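Local coordinates for exported protein (Bacteroides fragilis, PDB 4JX0) that is of unknown function but binds magnesium and joins a BT_3987-like N-terminal domain to a second domain of the F5/F8 type C (discoidin-like) family, at residues I21-L29 / A158-Y166; F34-Y42 / K70-K78. One frame throughout, in Å; residues are numbered along the deposited sequence.

Contact 1 (I21-L29 / A158-Y166); sequences IEEDIREQL and AIARTRSSY
D24 turns its carboxylate toward T162 and R163 by setting CG between its backbone N and carbonyl carbon (chi1 60°), and T162 puts OG1 in the same kind of position; the two side chains run past each other in opposite directions, bringing OG1 to OD2. The hydroxyl donates there, T162 OG1 to D24 OD2 2.6 Å, using the anti lone pair of that oxygen. R163, extended from CG to NE, reaches the other oxygen: NE donates to D24 OD1 (3.0 Å) in a salt bridge; OD1 lies in the guanidinium plane and is met on its syn side. With one bond to each oxygen, rotation of the carboxylate is probably restricted. Over one face of the same guanidinium lies the aliphatic CG of E22, 3.7 Å from R163 NE; the E22 carboxylate itself is turned to the hydroxyl of Y39. One turn on, R161 N donates to Q28 OE1 (3.0 Å), a bent bond with the donor tilted from the amide carbonyl plane, while Q28 NE2 sits against the R161 chain, 3.5 Å from CD, where the two side chains cross at a slant, amide and guanidinium planes 11° apart. Between these polar groups I25 CG2 rests on A160 CB at 4.2 Å. Helix 23-31, with E22 at its N-cap position, lies against the connection between strands 157-159 and 165-174; strand 36-41 borders both, Y39 meeting I25 and A160 while R163 forms a cation-pi contact with Y42.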
loop_
_atom_site.group_PDB
_atom_site.type_symbol
_atom_site.label_atom_id
_atom_site.label_comp_id
_atom_site.label_asym_id
_atom_site.label_seq_id
_atom_site.Cartn_x
_atom_site.Cartn_y
_atom_site.Cartn_z
ATOM N N ILE A 21 -9.723 1.677 29.809
ATOM C CA ILE A 21 -10.895 0.896 29.436
ATOM C C ILE A 21 -11.663 1.760 28.437
ATOM O O ILE A 21 -11.777 2.966 28.652
ATOM C CB ILE A 21 -11.735 0.517 30.692
ATOM C CG1 ILE A 21 -10.834 0.000 31.854
ATOM C CG2 ILE A 21 -12.784 -0.521 30.339
ATOM C CD1 ILE A 21 -11.571 -0.324 33.163
ATOM N N GLU A 22 -12.161 1.167 27.343
ATOM C CA GLU A 22 -12.897 1.913 26.315
ATOM C C GLU A 22 -14.245 2.346 26.878
ATOM O O GLU A 22 -14.826 1.620 27.681
ATOM C CB GLU A 22 -13.067 1.073 25.041
ATOM C CG GLU A 22 -11.758 0.811 24.307
ATOM C CD GLU A 22 -10.939 -0.394 24.737
ATOM O OE1 GLU A 22 -11.042 -0.806 25.914
ATOM O OE2 GLU A 22 -10.173 -0.916 23.897
ATOM N N GLU A 23 -14.721 3.540 26.513
ATOM C CA GLU A 23 -15.954 4.086 27.088
ATOM C C GLU A 23 -17.184 3.187 26.861
ATOM O O GLU A 23 -17.995 3.058 27.774
ATOM C CB GLU A 23 -16.232 5.506 26.548
ATOM C CG GLU A 23 -17.336 6.266 27.284
ATOM C CD GLU A 23 -17.216 6.348 28.798
ATOM O OE1 GLU A 23 -16.093 6.590 29.296
ATOM O OE2 GLU A 23 -18.246 6.163 29.489
ATOM N N ASP A 24 -17.316 2.564 25.682
ATOM C CA ASP A 24 -18.481 1.712 25.382
ATOM C C ASP A 24 -18.535 0.451 26.259
ATOM O O ASP A 24 -19.631 0.064 26.671
ATOM C CB ASP A 24 -18.535 1.315 23.898
ATOM C CG ASP A 24 -17.331 0.547 23.408
ATOM O OD1 ASP A 24 -16.216 1.118 23.426
ATOM O OD2 ASP A 24 -17.501 -0.614 22.993
ATOM N N ILE A 25 -17.379 -0.191 26.535
ATOM C CA ILE A 25 -17.363 -1.392 27.376
ATOM C C ILE A 25 -17.347 -0.968 28.862
ATOM O O ILE A 25 -17.799 -1.751 29.690
ATOM C CB ILE A 25 -16.244 -2.416 27.024
ATOM C CG1 ILE A 25 -14.845 -1.893 27.328
ATOM C CG2 ILE A 25 -16.351 -2.892 25.573
ATOM C CD1 ILE A 25 -14.155 -2.710 28.301
ATOM N N ARG A 26 -16.885 0.262 29.199
ATOM C CA ARG A 26 -16.948 0.776 30.577
ATOM C C ARG A 26 -18.421 0.987 30.972
ATOM O O ARG A 26 -18.768 0.778 32.133
ATOM C CB ARG A 26 -16.153 2.087 30.733
ATOM C CG ARG A 26 -15.977 2.537 32.192
ATOM C CD ARG A 26 -15.450 3.959 32.352
ATOM N NE ARG A 26 -14.022 3.988 32.689
ATOM C CZ ARG A 26 -13.013 4.067 31.821
ATOM N NH1 ARG A 26 -13.251 4.134 30.512
ATOM N NH2 ARG A 26 -11.756 4.081 32.253
ATOM N N GLU A 27 -19.284 1.381 30.006
ATOM C CA GLU A 27 -20.727 1.540 30.229
ATOM C C GLU A 27 -21.371 0.177 30.481
ATOM O O GLU A 27 -22.205 0.076 31.373
ATOM C CB GLU A 27 -21.417 2.236 29.041
ATOM C CG GLU A 27 -21.197 3.739 28.997
ATOM C CD GLU A 27 -21.747 4.441 27.766
ATOM O OE1 GLU A 27 -22.544 3.820 27.025
ATOM O OE2 GLU A 27 -21.391 5.623 27.553
ATOM N N GLN A 28 -20.988 -0.868 29.711
ATOM C CA GLN A 28 -21.494 -2.237 29.905
ATOM C C GLN A 28 -21.113 -2.780 31.274
ATOM O O GLN A 28 -21.909 -3.489 31.894
ATOM C CB GLN A 28 -20.963 -3.215 28.847
ATOM C CG GLN A 28 -21.704 -3.222 27.520
ATOM C CD GLN A 28 -21.409 -4.497 26.761
ATOM O OE1 GLN A 28 -20.729 -4.488 25.721
ATOM N NE2 GLN A 28 -21.923 -5.628 27.268
ATOM N N LEU A 29 -19.874 -2.501 31.723
ATOM C CA LEU A 29 -19.413 -2.936 33.045
ATOM C C LEU A 29 -20.197 -2.224 34.157
ATOM O O LEU A 29 -20.380 -2.792 35.228
ATOM C CB LEU A 29 -17.907 -2.688 33.230
ATOM C CG LEU A 29 -16.969 -3.581 32.424
ATOM C CD1 LEU A 29 -15.574 -2.999 32.414
ATOM C CD2 LEU A 29 -16.944 -5.007 32.962
ATOM N N ALA A 158 -18.575 -13.270 28.963
ATOM C CA ALA A 158 -19.273 -13.138 27.692
ATOM C C ALA A 158 -18.513 -12.262 26.709
ATOM O O ALA A 158 -17.664 -11.468 27.111
ATOM C CB ALA A 158 -20.642 -12.545 27.937
ATOM N N ILE A 159 -18.833 -12.392 25.414
ATOM C CA ILE A 159 -18.255 -11.526 24.395
ATOM C C ILE A 159 -19.036 -10.214 24.485
ATOM O O ILE A 159 -20.265 -10.258 24.575
ATOM C CB ILE A 159 -18.293 -12.168 22.984
ATOM C CG1 ILE A 159 -17.354 -13.393 22.916
ATOM C CG2 ILE A 159 -17.904 -11.144 21.907
ATOM C CD1 ILE A 159 -17.826 -14.437 21.980
ATOM N N ALA A 160 -18.341 -9.056 24.506
ATOM C CA ALA A 160 -19.001 -7.751 24.633
ATOM C C ALA A 160 -19.985 -7.492 23.482
ATOM O O ALA A 160 -19.804 -8.013 22.378
ATOM C CB ALA A 160 -17.968 -6.639 24.688
ATOM N N ARG A 161 -21.041 -6.706 23.753
ATOM C CA ARG A 161 -22.065 -6.378 22.753
ATOM C C ARG A 161 -21.405 -5.668 21.557
ATOM O O ARG A 161 -21.511 -6.130 20.417
ATOM C CB ARG A 161 -23.186 -5.516 23.386
ATOM C CG ARG A 161 -24.049 -6.308 24.369
ATOM C CD ARG A 161 -24.840 -5.449 25.336
ATOM N NE ARG A 161 -25.543 -6.276 26.322
ATOM C CZ ARG A 161 -26.320 -5.814 27.302
ATOM N NH1 ARG A 161 -26.514 -4.505 27.447
ATOM N NH2 ARG A 161 -26.909 -6.656 28.144
ATOM N N THR A 162 -20.659 -4.599 21.859
ATOM C CA THR A 162 -19.875 -3.819 20.904
ATOM C C THR A 162 -18.429 -4.335 20.903
ATOM O O THR A 162 -18.081 -5.131 21.768
ATOM C CB THR A 162 -19.935 -2.355 21.314
ATOM O OG1 THR A 162 -19.489 -2.256 22.668
ATOM C CG2 THR A 162 -21.335 -1.779 21.196
ATOM N N ARG A 163 -17.594 -3.883 19.954
ATOM C CA ARG A 163 -16.178 -4.275 19.827
ATOM C C ARG A 163 -15.980 -5.817 19.751
ATOM O O ARG A 163 -15.015 -6.340 20.298
ATOM C CB ARG A 163 -15.322 -3.668 20.961
ATOM C CG ARG A 163 -15.273 -2.156 20.900
ATOM C CD ARG A 163 -14.392 -1.524 21.956
ATOM N NE ARG A 163 -14.161 -0.099 21.690
ATOM C CZ ARG A 163 -13.283 0.392 20.818
ATOM N NH1 ARG A 163 -12.518 -0.425 20.099
ATOM N NH2 ARG A 163 -13.158 1.706 20.661
ATOM N N SER A 164 -16.888 -6.528 19.062
ATOM C CA SER A 164 -16.811 -7.982 18.865
ATOM C C SER A 164 -16.669 -8.374 17.386
ATOM O O SER A 164 -16.462 -9.557 17.105
ATOM C CB SER A 164 -18.054 -8.660 19.436
ATOM O OG SER A 164 -19.250 -8.169 18.850
ATOM N N SER A 165 -16.796 -7.408 16.445
ATOM C CA SER A 165 -16.700 -7.672 15.010
ATOM C C SER A 165 -15.748 -6.685 14.335
ATOM O O SER A 165 -15.521 -5.581 14.849
ATOM C CB SER A 165 -18.079 -7.603 14.364
ATOM O OG SER A 165 -18.730 -6.375 14.650
ATOM N N TYR A 166 -15.174 -7.104 13.196
ATOM C CA TYR A 166 -14.217 -6.308 12.424
ATOM C C TYR A 166 -14.472 -6.440 10.926
ATOM O O TYR A 166 -14.941 -7.484 10.472
ATOM C CB TYR A 166 -12.791 -6.758 12.744
ATOM C CG TYR A 166 -11.751 -5.685 12.542
ATOM C CD1 TYR A 166 -11.152 -5.495 11.308
ATOM C CD2 TYR A 166 -11.306 -4.915 13.600
ATOM C CE1 TYR A 166 -10.169 -4.531 11.124
ATOM C CE2 TYR A 166 -10.302 -3.970 13.436
ATOM C CZ TYR A 166 -9.734 -3.778 12.197
ATOM O OH TYR A 166 -8.783 -2.799 12.073
#

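Contact 2 (F34-Y42 / K70-K78); sequences FTDLVYLGY and KVKVTKPYK
V38 and V71 meet through their CG1 methyls, 3.7 Å apart, on the close-packed face of an antiparallel strand pair. V38 CG2 also reaches V73 CG2, and L40 lies beside V71; L148 of strand 142-150 covers V38, L40 and V71 on this buried side. The register is fixed by the backbone: Y39 and K72 form a hydrogen-bonded pair, with Y39 N to K72 O 2.9 Å and K72 N to Y39 O 2.8 Å, and V38-V73 and L40-V71 are the non-hydrogen-bonded pairs flanking it; G41 N donates to K70 O. On the other face, CG of Y39 set between the backbone N and the carbonyl carbon (chi1 63°) puts one ring face against K72, whose CB lies 4.0 Å from the centroid, offset toward the rim, in a CH-pi contact. The hydroxyl of Y39 is hydrogen-bonded to E22 OE1. Where strand 70-73 ends, L37 N donates to T74 OG1 (2.9 Å, 158° at the hydrogen), and T74 N returns a bond to L37 O. The solvent side is that of exposed K75, where the charged ends are not directly bonded: D36 OD1 and K75 NZ are 4.1 Å apart, and a water accepts from K75 NZ at 2.7 Å while making only a weak bond to OD1. D36 also presents OD2 to the edge of the Y77 ring. The chemistry implies a pairing held mainly by backbone bonds, with the T74 hydroxyl taking over as acceptor at the strand end, and by apolar contacts on the V38, L40, V71 and V73 face; the D36-K75 attraction is probably indirect, partly passed through water.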
loop_
_atom_site.group_PDB
_atom_site.type_symbol
_atom_site.label_atom_id
_atom_site.label_comp_id
_atom_site.label_asym_id
_atom_site.label_seq_id
_atom_site.Cartn_x
_atom_site.Cartn_y
_atom_site.Cartn_z
ATOM N N PHE A 34 -21.217 -7.864 37.017
ATOM C CA PHE A 34 -21.094 -9.278 37.375
ATOM C C PHE A 34 -20.758 -10.182 36.167
ATOM O O PHE A 34 -20.898 -11.404 36.265
ATOM C CB PHE A 34 -22.402 -9.721 38.030
ATOM C CG PHE A 34 -22.726 -8.835 39.205
ATOM C CD1 PHE A 34 -22.013 -8.942 40.393
ATOM C CD2 PHE A 34 -23.637 -7.796 39.080
ATOM C CE1 PHE A 34 -22.284 -8.093 41.468
ATOM C CE2 PHE A 34 -23.902 -6.946 40.154
ATOM C CZ PHE A 34 -23.229 -7.103 41.341
ATOM N N THR A 35 -20.292 -9.592 35.056
ATOM C CA THR A 35 -19.885 -10.328 33.859
ATOM C C THR A 35 -18.611 -9.731 33.310
ATOM O O THR A 35 -18.625 -8.556 32.926
ATOM C CB THR A 35 -20.977 -10.281 32.776
ATOM O OG1 THR A 35 -22.222 -10.642 33.347
ATOM C CG2 THR A 35 -20.679 -11.210 31.609
ATOM N N ASP A 36 -17.515 -10.515 33.273
ATOM C CA ASP A 36 -16.268 -10.066 32.659
ATOM C C ASP A 36 -16.489 -10.118 31.165
ATOM O O ASP A 36 -17.152 -11.036 30.688
ATOM C CB ASP A 36 -15.064 -10.935 33.088
ATOM C CG ASP A 36 -14.730 -10.834 34.567
ATOM O OD1 ASP A 36 -14.946 -9.749 35.154
ATOM O OD2 ASP A 36 -14.257 -11.841 35.139
ATOM N N LEU A 37 -16.031 -9.108 30.430
ATOM C CA LEU A 37 -16.276 -9.064 28.990
ATOM C C LEU A 37 -15.015 -9.362 28.213
ATOM O O LEU A 37 -13.942 -8.915 28.608
ATOM C CB LEU A 37 -16.832 -7.695 28.579
ATOM C CG LEU A 37 -18.094 -7.242 29.298
ATOM C CD1 LEU A 37 -18.392 -5.796 29.008
ATOM C CD2 LEU A 37 -19.272 -8.108 28.930
ATOM N N VAL A 38 -15.152 -10.123 27.108
ATOM C CA VAL A 38 -14.065 -10.454 26.179
ATOM C C VAL A 38 -14.359 -9.670 24.899
ATOM O O VAL A 38 -15.479 -9.724 24.395
ATOM C CB VAL A 38 -13.927 -11.975 25.925
ATOM C CG1 VAL A 38 -12.736 -12.273 25.026
ATOM C CG2 VAL A 38 -13.803 -12.732 27.239
ATOM N N TYR A 39 -13.389 -8.905 24.397
ATOM C CA TYR A 39 -13.631 -8.068 23.227
ATOM C C TYR A 39 -12.353 -7.826 22.431
ATOM O O TYR A 39 -11.266 -8.218 22.856
ATOM C CB TYR A 39 -14.258 -6.728 23.682
ATOM C CG TYR A 39 -13.374 -5.895 24.586
ATOM C CD1 TYR A 39 -13.245 -6.199 25.936
ATOM C CD2 TYR A 39 -12.714 -4.774 24.110
ATOM C CE1 TYR A 39 -12.432 -5.439 26.772
ATOM C CE2 TYR A 39 -11.918 -3.994 24.940
ATOM C CZ TYR A 39 -11.787 -4.322 26.277
ATOM O OH TYR A 39 -10.988 -3.575 27.112
ATOM N N LEU A 40 -12.510 -7.184 21.268
ATOM C CA LEU A 40 -11.421 -6.869 20.349
ATOM C C LEU A 40 -10.762 -5.521 20.700
ATOM O O LEU A 40 -11.447 -4.497 20.810
ATOM C CB LEU A 40 -11.960 -6.835 18.895
ATOM C CG LEU A 40 -11.545 -7.951 17.960
ATOM C CD1 LEU A 40 -11.889 -9.272 18.517
ATOM C CD2 LEU A 40 -12.250 -7.799 16.625
ATOM N N GLY A 41 -9.439 -5.535 20.838
ATOM C CA GLY A 41 -8.645 -4.341 21.100
ATOM C C GLY A 41 -8.172 -3.711 19.801
ATOM O O GLY A 41 -7.476 -4.366 19.021
ATOM N N TYR A 42 -8.583 -2.459 19.525
ATOM C CA TYR A 42 -8.176 -1.755 18.306
ATOM C C TYR A 42 -8.393 -0.255 18.428
ATOM O O TYR A 42 -9.366 0.179 19.050
ATOM C CB TYR A 42 -8.930 -2.277 17.067
ATOM C CG TYR A 42 -10.438 -2.177 17.151
ATOM C CD1 TYR A 42 -11.194 -3.224 17.654
ATOM C CD2 TYR A 42 -11.114 -1.055 16.678
ATOM C CE1 TYR A 42 -12.583 -3.145 17.728
ATOM C CE2 TYR A 42 -12.501 -0.959 16.754
ATOM C CZ TYR A 42 -13.233 -1.999 17.304
ATOM O OH TYR A 42 -14.610 -1.954 17.349
ATOM N N LYS A 70 -5.778 -8.037 18.510
ATOM C CA LYS A 70 -5.647 -8.118 19.969
ATOM C C LYS A 70 -7.002 -8.458 20.587
ATOM O O LYS A 70 -8.009 -7.865 20.192
ATOM C CB LYS A 70 -5.134 -6.779 20.518
ATOM C CG LYS A 70 -4.660 -6.837 21.960
ATOM C CD LYS A 70 -3.748 -5.653 22.322
ATOM C CE LYS A 70 -4.507 -4.372 22.567
ATOM N NZ LYS A 70 -3.595 -3.233 22.845
ATOM N N VAL A 71 -7.045 -9.411 21.528
ATOM C CA VAL A 71 -8.285 -9.800 22.204
ATOM C C VAL A 71 -8.107 -9.515 23.679
ATOM O O VAL A 71 -7.256 -10.139 24.304
ATOM C CB VAL A 71 -8.669 -11.275 21.953
ATOM C CG1 VAL A 71 -10.017 -11.600 22.597
ATOM C CG2 VAL A 71 -8.686 -11.595 20.461
ATOM N N LYS A 72 -8.896 -8.581 24.234
ATOM C CA LYS A 72 -8.808 -8.188 25.639
ATOM C C LYS A 72 -9.934 -8.811 26.489
ATOM O O LYS A 72 -10.993 -9.141 25.969
ATOM C CB LYS A 72 -8.887 -6.650 25.752
ATOM C CG LYS A 72 -7.775 -5.899 25.026
ATOM C CD LYS A 72 -7.995 -4.384 24.990
ATOM C CE LYS A 72 -7.656 -3.701 26.288
ATOM N NZ LYS A 72 -7.841 -2.228 26.202
ATOM N N VAL A 73 -9.688 -8.941 27.803
ATOM C CA VAL A 73 -10.662 -9.368 28.811
ATOM C C VAL A 73 -10.634 -8.260 29.876
ATOM O O VAL A 73 -9.561 -7.716 30.155
ATOM C CB VAL A 73 -10.435 -10.797 29.376
ATOM C CG1 VAL A 73 -9.105 -10.920 30.096
ATOM C CG2 VAL A 73 -11.587 -11.229 30.280
ATOM N N THR A 74 -11.800 -7.866 30.402
ATOM C CA THR A 74 -11.891 -6.723 31.316
ATOM C C THR A 74 -11.197 -6.929 32.677
ATOM O O THR A 74 -10.767 -5.947 33.282
ATOM C CB THR A 74 -13.350 -6.345 31.530
ATOM O OG1 THR A 74 -14.079 -7.503 31.927
ATOM C CG2 THR A 74 -13.966 -5.747 30.283
ATOM N N LYS A 75 -11.097 -8.175 33.152
ATOM C CA LYS A 75 -10.508 -8.500 34.454
ATOM C C LYS A 75 -9.852 -9.876 34.366
ATOM O O LYS A 75 -10.351 -10.700 33.605
ATOM C CB LYS A 75 -11.642 -8.487 35.508
ATOM C CG LYS A 75 -11.195 -8.621 36.952
ATOM C CD LYS A 75 -12.240 -8.104 37.959
ATOM C CE LYS A 75 -13.641 -8.638 37.764
ATOM N NZ LYS A 75 -14.487 -8.455 38.980
ATOM N N PRO A 76 -8.761 -10.193 35.094
ATOM C CA PRO A 76 -8.179 -11.538 34.967
ATOM C C PRO A 76 -9.179 -12.607 35.377
ATOM O O PRO A 76 -9.883 -12.439 36.376
ATOM C CB PRO A 76 -6.965 -11.491 35.894
ATOM C CG PRO A 76 -6.665 -10.049 36.060
ATOM C CD PRO A 76 -7.995 -9.378 36.055
ATOM N N TYR A 77 -9.286 -13.670 34.565
ATOM C CA TYR A 77 -10.258 -14.745 34.763
ATOM C C TYR A 77 -9.578 -15.986 35.386
ATOM O O TYR A 77 -8.395 -16.237 35.150
ATOM C CB TYR A 77 -10.924 -15.065 33.418
ATOM C CG TYR A 77 -12.203 -15.854 33.532
ATOM C CD1 TYR A 77 -13.354 -15.279 34.057
ATOM C CD2 TYR A 77 -12.297 -17.144 33.023
ATOM C CE1 TYR A 77 -14.543 -15.999 34.156
ATOM C CE2 TYR A 77 -13.481 -17.870 33.104
ATOM C CZ TYR A 77 -14.606 -17.291 33.660
ATOM O OH TYR A 77 -15.746 -18.042 33.776
ATOM N N LYS A 78 -10.351 -16.733 36.202
ATOM C CA LYS A 78 -9.922 -17.914 36.964
ATOM C C LYS A 78 -9.331 -19.074 36.127
ATOM O O LYS A 78 -8.523 -19.832 36.657
ATOM C CB LYS A 78 -11.109 -18.469 37.787
ATOM C CG LYS A 78 -12.220 -19.131 36.959
ATOM C CD LYS A 78 -13.539 -19.207 37.719
ATOM C CE LYS A 78 -14.640 -19.854 36.911
ATOM N NZ LYS A 78 -15.959 -19.794 37.607
HETATM O O HOH W 1 -16.802 -9.407 37.974
#

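In the fold
From the N terminus the chain enters helix 23-31, the first half of contact 1, and passes through a short turn into strand 36-41, the first half of contact 2. Contact 2 closes the shorter loop, with 27 residues between its segments, when the chain returns along strand 66-73. Contact 1 closes only after 128 intervening residues, between strands 157-159 and 165-174, so contact 2 is nested inside it. Strand 36-41 is shared ground: it pairs antiparallel with 66-73 and parallel with 157-159. A158 O to V38 N and R163 O to L40 N, each 2.8 Å, are probable hydrogen bonds joining the contacts, the first within the mixed sheet, the second from the loop following strand 157-159.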